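Local coordinates for protein starch synthase I (PDB 4HLN) that is a plant starch synthase, a two-domain glycosyltransferase of the GT-B type whose model carries a bound glycan, at residues A[261-270]-A[289-300]; A[361-369]-A[520-528]. All coordinates share one frame; numbering follows the deposited sequence.

Contact 1: A[261-270]-A[289-300]; sequences GQSCMFVVND and VYRDSRSTLVIH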
# COMPACT_ATOMS: atom_id res chain seq x y z
N GLY A 261 -17.15 -9.67 -19.96
CA GLY A 261 -17.28 -11.11 -19.91
C GLY A 261 -16.78 -11.86 -18.68
O GLY A 261 -16.66 -11.29 -17.59
N GLN A 262 -16.49 -13.15 -18.87
CA GLN A 262 -16.30 -14.05 -17.74
C GLN A 262 -14.90 -14.63 -17.57
O GLN A 262 -14.73 -15.66 -16.92
CB GLN A 262 -17.29 -15.20 -17.82
CG GLN A 262 -18.68 -14.73 -18.09
CD GLN A 262 -19.68 -15.85 -17.99
OE1 GLN A 262 -19.39 -16.93 -17.44
NE2 GLN A 262 -20.87 -15.61 -18.52
N SER A 263 -13.90 -13.98 -18.15
CA SER A 263 -12.51 -14.40 -17.95
C SER A 263 -11.74 -13.27 -17.31
O SER A 263 -10.67 -12.87 -17.77
CB SER A 263 -11.86 -14.79 -19.27
OG SER A 263 -12.52 -15.92 -19.83
N CYS A 264 -12.29 -12.77 -16.22
CA CYS A 264 -11.74 -11.59 -15.59
C CYS A 264 -10.87 -11.88 -14.39
O CYS A 264 -11.04 -12.88 -13.70
CB CYS A 264 -12.86 -10.64 -15.20
SG CYS A 264 -13.68 -10.04 -16.66
N MET A 265 -9.90 -11.01 -14.18
CA MET A 265 -9.23 -10.98 -12.90
C MET A 265 -9.90 -9.87 -12.08
O MET A 265 -9.84 -8.69 -12.44
CB MET A 265 -7.72 -10.76 -13.05
CG MET A 265 -6.98 -10.65 -11.68
SD MET A 265 -7.16 -12.05 -10.52
CE MET A 265 -6.24 -13.32 -11.39
N PHE A 266 -10.59 -10.28 -11.01
CA PHE A 266 -11.12 -9.31 -10.07
C PHE A 266 -10.07 -9.00 -9.03
O PHE A 266 -9.58 -9.91 -8.37
CB PHE A 266 -12.34 -9.87 -9.36
CG PHE A 266 -13.53 -10.03 -10.24
CD1 PHE A 266 -14.53 -9.07 -10.25
CD2 PHE A 266 -13.66 -11.14 -11.05
CE1 PHE A 266 -15.64 -9.22 -11.06
CE2 PHE A 266 -14.77 -11.30 -11.86
CZ PHE A 266 -15.76 -10.34 -11.86
N VAL A 267 -9.70 -7.73 -8.91
CA VAL A 267 -8.82 -7.27 -7.85
C VAL A 267 -9.64 -6.54 -6.80
O VAL A 267 -10.03 -5.38 -6.99
CB VAL A 267 -7.76 -6.32 -8.38
CG1 VAL A 267 -6.86 -5.87 -7.25
CG2 VAL A 267 -6.95 -7.00 -9.43
N VAL A 268 -9.93 -7.21 -5.70
CA VAL A 268 -10.77 -6.62 -4.68
C VAL A 268 -9.99 -6.02 -3.50
O VAL A 268 -9.13 -6.65 -2.91
CB VAL A 268 -11.83 -7.62 -4.25
CG1 VAL A 268 -12.40 -8.26 -5.50
CG2 VAL A 268 -11.22 -8.67 -3.36
N ASN A 269 -10.28 -4.77 -3.20
CA ASN A 269 -9.49 -4.02 -2.24
C ASN A 269 -10.16 -3.95 -0.90
O ASN A 269 -11.25 -3.37 -0.76
CB ASN A 269 -9.21 -2.61 -2.75
CG ASN A 269 -8.25 -2.63 -3.92
OD1 ASN A 269 -7.07 -2.34 -3.76
ND2 ASN A 269 -8.75 -3.00 -5.09
N ASP A 270 -9.51 -4.58 0.09
CA ASP A 270 -9.91 -4.43 1.48
C ASP A 270 -11.29 -5.00 1.77
O ASP A 270 -11.82 -5.76 0.97
CB ASP A 270 -9.82 -2.95 1.87
CG ASP A 270 -8.37 -2.43 1.83
OD1 ASP A 270 -7.49 -3.04 2.49
OD2 ASP A 270 -8.13 -1.43 1.10
N VAL A 289 -21.25 -20.04 -14.38
CA VAL A 289 -20.85 -18.67 -14.63
C VAL A 289 -19.56 -18.31 -13.91
O VAL A 289 -19.36 -18.68 -12.76
CB VAL A 289 -21.97 -17.72 -14.28
CG1 VAL A 289 -21.55 -16.29 -14.60
CG2 VAL A 289 -23.19 -18.13 -15.08
N TYR A 290 -18.67 -17.62 -14.63
CA TYR A 290 -17.43 -17.10 -14.07
C TYR A 290 -16.39 -18.17 -13.70
O TYR A 290 -15.44 -17.89 -12.96
CB TYR A 290 -17.71 -16.23 -12.84
CG TYR A 290 -18.07 -14.80 -13.12
CD1 TYR A 290 -19.17 -14.21 -12.51
CD2 TYR A 290 -17.30 -14.01 -13.98
CE1 TYR A 290 -19.51 -12.89 -12.74
CE2 TYR A 290 -17.62 -12.69 -14.21
CZ TYR A 290 -18.74 -12.13 -13.60
OH TYR A 290 -19.08 -10.80 -13.82
N ARG A 291 -16.55 -19.38 -14.22
CA ARG A 291 -15.56 -20.43 -13.97
C ARG A 291 -14.15 -20.12 -14.46
O ARG A 291 -13.18 -20.70 -13.97
CB ARG A 291 -16.03 -21.78 -14.51
CG ARG A 291 -17.08 -22.37 -13.61
CD ARG A 291 -17.47 -23.78 -13.94
NE ARG A 291 -18.46 -24.20 -12.96
CZ ARG A 291 -18.80 -25.46 -12.74
NH1 ARG A 291 -18.22 -26.44 -13.44
NH2 ARG A 291 -19.72 -25.73 -11.81
N ASP A 292 -14.02 -19.20 -15.40
CA ASP A 292 -12.70 -18.85 -15.90
C ASP A 292 -12.17 -17.53 -15.33
O ASP A 292 -11.18 -16.99 -15.82
CB ASP A 292 -12.70 -18.87 -17.42
CG ASP A 292 -12.81 -20.28 -17.96
OD1 ASP A 292 -12.19 -21.19 -17.37
OD2 ASP A 292 -13.54 -20.49 -18.96
N SER A 293 -12.84 -17.03 -14.30
CA SER A 293 -12.39 -15.84 -13.60
C SER A 293 -11.73 -16.18 -12.28
O SER A 293 -12.07 -17.18 -11.65
CB SER A 293 -13.54 -14.87 -13.37
OG SER A 293 -13.96 -14.33 -14.60
N ARG A 294 -10.79 -15.35 -11.89
CA ARG A 294 -10.08 -15.52 -10.63
C ARG A 294 -10.20 -14.21 -9.86
O ARG A 294 -10.72 -13.22 -10.37
CB ARG A 294 -8.62 -15.86 -10.90
CG ARG A 294 -8.40 -17.13 -11.72
CD ARG A 294 -8.85 -18.35 -10.94
NE ARG A 294 -8.43 -19.58 -11.57
CZ ARG A 294 -9.20 -20.32 -12.36
NH1 ARG A 294 -10.45 -19.95 -12.63
NH2 ARG A 294 -8.72 -21.44 -12.88
N SER A 295 -9.72 -14.21 -8.62
CA SER A 295 -9.71 -12.98 -7.83
C SER A 295 -8.48 -12.83 -6.94
O SER A 295 -7.93 -13.80 -6.43
CB SER A 295 -10.97 -12.87 -6.98
OG SER A 295 -11.07 -13.96 -6.09
N THR A 296 -8.08 -11.58 -6.76
CA THR A 296 -6.95 -11.25 -5.92
C THR A 296 -7.38 -10.30 -4.83
O THR A 296 -7.94 -9.23 -5.09
CB THR A 296 -5.83 -10.59 -6.73
OG1 THR A 296 -5.42 -11.49 -7.77
CG2 THR A 296 -4.63 -10.21 -5.83
N LEU A 297 -7.14 -10.69 -3.60
CA LEU A 297 -7.46 -9.83 -2.49
C LEU A 297 -6.24 -8.95 -2.20
O LEU A 297 -5.13 -9.45 -2.02
CB LEU A 297 -7.85 -10.67 -1.27
CG LEU A 297 -8.01 -9.90 0.03
CD1 LEU A 297 -9.14 -8.86 -0.08
CD2 LEU A 297 -8.25 -10.88 1.17
N VAL A 298 -6.46 -7.63 -2.19
CA VAL A 298 -5.44 -6.67 -1.80
C VAL A 298 -5.77 -6.10 -0.42
O VAL A 298 -6.84 -5.53 -0.21
CB VAL A 298 -5.34 -5.47 -2.76
CG1 VAL A 298 -4.28 -4.51 -2.24
CG2 VAL A 298 -5.03 -5.92 -4.18
N ILE A 299 -4.82 -6.26 0.50
CA ILE A 299 -5.04 -5.89 1.88
C ILE A 299 -4.10 -4.76 2.25
O ILE A 299 -2.89 -4.98 2.42
CB ILE A 299 -4.75 -7.07 2.81
CG1 ILE A 299 -5.61 -8.27 2.46
CG2 ILE A 299 -4.98 -6.68 4.25
CD1 ILE A 299 -5.49 -9.40 3.47
N HIS A 300 -4.65 -3.56 2.38
CA HIS A 300 -3.85 -2.41 2.79
C HIS A 300 -3.79 -2.28 4.32
O HIS A 300 -2.83 -1.75 4.86
CB HIS A 300 -4.38 -1.14 2.13
CG HIS A 300 -4.40 -1.19 0.64
ND1 HIS A 300 -5.55 -1.42 -0.09
CD2 HIS A 300 -3.39 -1.07 -0.26
CE1 HIS A 300 -5.25 -1.42 -1.38
NE2 HIS A 300 -3.96 -1.21 -1.51
O HOH W 1 -16.09 -18.36 -16.90
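Asp270 grips His300 through both carboxylate oxygens, each met on its syn side: OD2 accepts from His300 ND1 at 2.8 Å, nearly straight and in the ring plane, while OD1 takes the backbone N of His300 at 2.9 Å. The bond to ND1 fixes the turn of the ring, while the one from the backbone N holds the carboxylate in place. The CE1 edge of the ring faces Asn269 OD1, with amide and ring nearly coplanar; Asn269 ND2 is engaged by Val130 O. At the other end Ser293 OG, turned beside its own backbone N (chi1 -69°), gives its proton to Gln262 O at 2.8 Å, from above that carbonyl plane, and accepts from Cys264 N. Gln262, extended beyond CG, delivers OE1 to Tyr290 N at 3.0 Å, and a water bridges Gln262 O to Asp292 N.

Between these ends run six backbone bonds, from Arg294 N to Cys264 O through Asp270 N to Val298 O. The sheet face bearing Phe266 also carries Val268 and Leu297, whose CG2 and CD1 touch at 3.9 Å. Phe266 turns its edge to the face of Tyr290, which precedes strand 294-299 (centroids 5.5 Å apart, planes at 80°), and Tyr290 OH is bonded to Cys247 O. On the reverse face, bent Met265 brings SD to Thr296 OG1 and CE against Arg294 CB, packed against helix 611-627, while Val267 CG1 meets Val298 CG2.

Strand axes 19° apart and same-sense bridges from Met265-Arg294 to Asn269-Val298 identify neighbouring parallel strands joined through helix 276-284: a beta-alpha-beta crossover in the Rossmann-like N-terminal domain of a GT-B fold.

Contact 2: A[361-369]-A[520-528]; sequences VSQGYSWEV and MPSRFEPCG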
# COMPACT_ATOMS: atom_id res chain seq x y z
N VAL A 361 -0.27 -6.13 2.91
CA VAL A 361 0.70 -5.28 3.61
C VAL A 361 1.58 -6.07 4.59
O VAL A 361 2.74 -5.74 4.81
CB VAL A 361 -0.04 -4.20 4.40
CG1 VAL A 361 -1.09 -4.85 5.29
CG2 VAL A 361 0.94 -3.35 5.21
N SER A 362 1.01 -7.13 5.16
CA SER A 362 1.64 -7.85 6.25
C SER A 362 2.80 -8.71 5.78
O SER A 362 3.56 -9.24 6.60
CB SER A 362 0.59 -8.72 6.96
OG SER A 362 0.18 -9.81 6.14
N GLN A 363 2.95 -8.85 4.47
CA GLN A 363 4.03 -9.64 3.89
C GLN A 363 5.45 -9.25 4.31
O GLN A 363 6.26 -10.11 4.66
CB GLN A 363 3.93 -9.67 2.38
CG GLN A 363 3.47 -11.01 1.88
CD GLN A 363 4.37 -12.13 2.35
OE1 GLN A 363 5.55 -12.17 2.03
NE2 GLN A 363 3.81 -13.05 3.13
N GLY A 364 5.76 -7.96 4.28
CA GLY A 364 7.07 -7.52 4.74
C GLY A 364 7.22 -7.27 6.23
O GLY A 364 8.03 -6.44 6.64
N TYR A 365 6.44 -7.96 7.05
CA TYR A 365 6.51 -7.79 8.51
C TYR A 365 6.51 -9.10 9.29
O TYR A 365 6.21 -10.16 8.76
CB TYR A 365 5.38 -6.90 9.03
CG TYR A 365 5.45 -5.49 8.53
CD1 TYR A 365 6.21 -4.54 9.19
CD2 TYR A 365 4.78 -5.12 7.37
CE1 TYR A 365 6.29 -3.24 8.73
CE2 TYR A 365 4.85 -3.81 6.89
CZ TYR A 365 5.61 -2.88 7.58
OH TYR A 365 5.69 -1.58 7.13
N SER A 366 6.82 -9.00 10.58
CA SER A 366 6.96 -10.17 11.43
C SER A 366 5.61 -10.71 11.86
O SER A 366 4.61 -10.00 11.82
CB SER A 366 7.75 -9.81 12.68
OG SER A 366 7.06 -8.81 13.41
N TRP A 367 5.59 -11.96 12.30
CA TRP A 367 4.39 -12.56 12.87
C TRP A 367 3.79 -11.65 13.95
O TRP A 367 2.58 -11.38 13.98
CB TRP A 367 4.71 -13.93 13.48
CG TRP A 367 3.52 -14.59 14.12
CD1 TRP A 367 3.03 -14.37 15.39
CD2 TRP A 367 2.64 -15.56 13.52
NE1 TRP A 367 1.91 -15.15 15.61
CE2 TRP A 367 1.66 -15.88 14.48
CE3 TRP A 367 2.60 -16.18 12.27
CZ2 TRP A 367 0.64 -16.81 14.23
CZ3 TRP A 367 1.59 -17.10 12.02
CH2 TRP A 367 0.63 -17.41 12.99
N GLU A 368 4.66 -11.16 14.82
CA GLU A 368 4.28 -10.36 15.97
C GLU A 368 3.57 -9.08 15.55
O GLU A 368 2.56 -8.70 16.15
CB GLU A 368 5.53 -10.04 16.81
CG GLU A 368 6.28 -11.27 17.37
CD GLU A 368 6.87 -12.22 16.30
OE1 GLU A 368 7.16 -11.79 15.16
OE2 GLU A 368 7.04 -13.42 16.61
N VAL A 369 4.10 -8.41 14.54
CA VAL A 369 3.51 -7.17 14.07
C VAL A 369 2.13 -7.45 13.46
O VAL A 369 1.15 -6.78 13.79
CB VAL A 369 4.42 -6.45 13.04
CG1 VAL A 369 3.69 -5.29 12.40
CG2 VAL A 369 5.68 -5.97 13.72
N MET A 520 13.04 5.15 7.93
CA MET A 520 11.60 4.95 7.92
C MET A 520 11.19 3.93 8.97
O MET A 520 11.13 2.73 8.71
CB MET A 520 11.12 4.50 6.53
CG MET A 520 11.26 5.53 5.42
SD MET A 520 12.90 5.64 4.65
CE MET A 520 13.12 3.95 4.10
N PRO A 521 10.92 4.42 10.19
CA PRO A 521 10.43 3.54 11.27
C PRO A 521 8.90 3.36 11.27
O PRO A 521 8.28 3.38 12.33
CB PRO A 521 10.89 4.28 12.53
CG PRO A 521 10.89 5.72 12.13
CD PRO A 521 11.25 5.77 10.66
N SER A 522 8.31 3.19 10.10
CA SER A 522 6.87 3.02 9.96
C SER A 522 6.41 1.70 10.55
O SER A 522 7.10 0.69 10.42
CB SER A 522 6.46 3.07 8.49
OG SER A 522 6.58 4.38 7.96
N ARG A 523 5.23 1.71 11.17
CA ARG A 523 4.68 0.56 11.89
C ARG A 523 4.05 -0.50 11.01
O ARG A 523 4.09 -1.68 11.33
CB ARG A 523 3.61 1.03 12.86
CG ARG A 523 4.06 2.12 13.75
CD ARG A 523 3.05 2.37 14.84
NE ARG A 523 3.72 3.10 15.90
CZ ARG A 523 4.36 2.51 16.90
NH1 ARG A 523 4.38 1.18 16.97
NH2 ARG A 523 4.95 3.24 17.83
N PHE A 524 3.43 -0.07 9.92
CA PHE A 524 2.64 -0.97 9.10
C PHE A 524 2.27 -0.24 7.82
O PHE A 524 1.14 0.20 7.64
CB PHE A 524 1.39 -1.39 9.88
CG PHE A 524 0.92 -2.77 9.56
CD1 PHE A 524 -0.42 -3.01 9.23
CD2 PHE A 524 1.80 -3.84 9.56
CE1 PHE A 524 -0.86 -4.27 8.93
CE2 PHE A 524 1.37 -5.11 9.26
CZ PHE A 524 0.04 -5.33 8.95
N GLU A 525 3.24 -0.09 6.93
CA GLU A 525 3.08 0.81 5.78
C GLU A 525 2.72 0.08 4.49
O GLU A 525 3.54 -0.64 3.93
CB GLU A 525 4.33 1.67 5.58
CG GLU A 525 4.15 2.75 4.53
CD GLU A 525 3.14 3.82 4.94
OE1 GLU A 525 2.09 3.96 4.25
OE2 GLU A 525 3.40 4.53 5.94
N PRO A 526 1.49 0.30 4.01
CA PRO A 526 1.03 -0.30 2.75
C PRO A 526 1.55 0.52 1.57
O PRO A 526 1.62 0.03 0.45
CB PRO A 526 -0.49 -0.18 2.86
CG PRO A 526 -0.69 1.08 3.61
CD PRO A 526 0.48 1.20 4.58
N CYS A 527 1.91 1.77 1.84
CA CYS A 527 2.37 2.66 0.80
C CYS A 527 3.74 3.24 1.17
O CYS A 527 3.87 4.45 1.47
CB CYS A 527 1.35 3.78 0.59
SG CYS A 527 1.77 4.93 -0.73
N GLY A 528 4.75 2.38 1.15
CA GLY A 528 6.10 2.80 1.51
C GLY A 528 6.89 3.37 0.35
O GLY A 528 7.63 2.66 -0.33
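The loop after strand 517-520 of the C-terminal GT-B domain meets the turn leading into helix 367-374, making a contact between elements far apart in the chain, and its one direct hydrogen bond joins Tyr365 to Glu525. Glu525 N points at Tyr365 OH at 2.9 Å with an N-H...O angle of 176°, so the backbone amide is met almost head-on by the phenol oxygen.

Phe524 is the apolar centre, touched by four side chains of 361-369. Val361 CG2, set anti to its own backbone N by the branch torsion (chi1 53° for CG1), stands 4.1 Å from the centroid of the Phe524 ring, almost on its normal, a clear CH-pi contact; CG1 of the same valine meets Phe524 CE1 at 3.7 Å. Ser362 CB comes up to Phe524 CZ. Tyr365 approaches obliquely, its ring plane at 49° to that of Phe524 and CD2 3.9 Å from Phe524 CE2, and Phe524 CD2 lies over one face of the Tyr365 ring, toward its rim. Val369 CG1 reaches Phe524 CD2 at 3.7 Å, the two side chains running antiparallel alongside one another. Helix 367-374 starts beside this cluster with Ser366 as N-cap, its OG accepting from Val369 N.

Arg523 forms a salt bridge with Asp456, and Glu525 OE2 accepts from Gln452 NE2 and pairs with Lys453, whereas the Cys527-Cys147 disulfide links the loop to the N-terminal part of the chain. Tyr365 also meets His544 edge to face; the contact joins the end of strand 357-360 and the start of helix 367-374 to the C-terminal end of strand 517-520, next to strand 540-544.

From the N terminus, contact 1 comes first: 261-270 pairs with 289-300 after a short excursion through helix 276-284, closing a local loop inside the large mixed sheet. The chain later passes through strand 357-360, neighbour of 294-299 in the sheet, and opens contact 2 at 361-369. That contact closes only after some 150 residues, so the two lie in series, neither nested nor crossed. Their centres are about 25 Å apart, yet they meet at one junction: Ile299 O and Val361 N, 2.9 Å apart, probably hydrogen-bond, and His300 O packs on Pro526 CB. The first contact is internal to the N-terminal sheet; the second joins the residues just after strand 357-360 to the C-terminal domain.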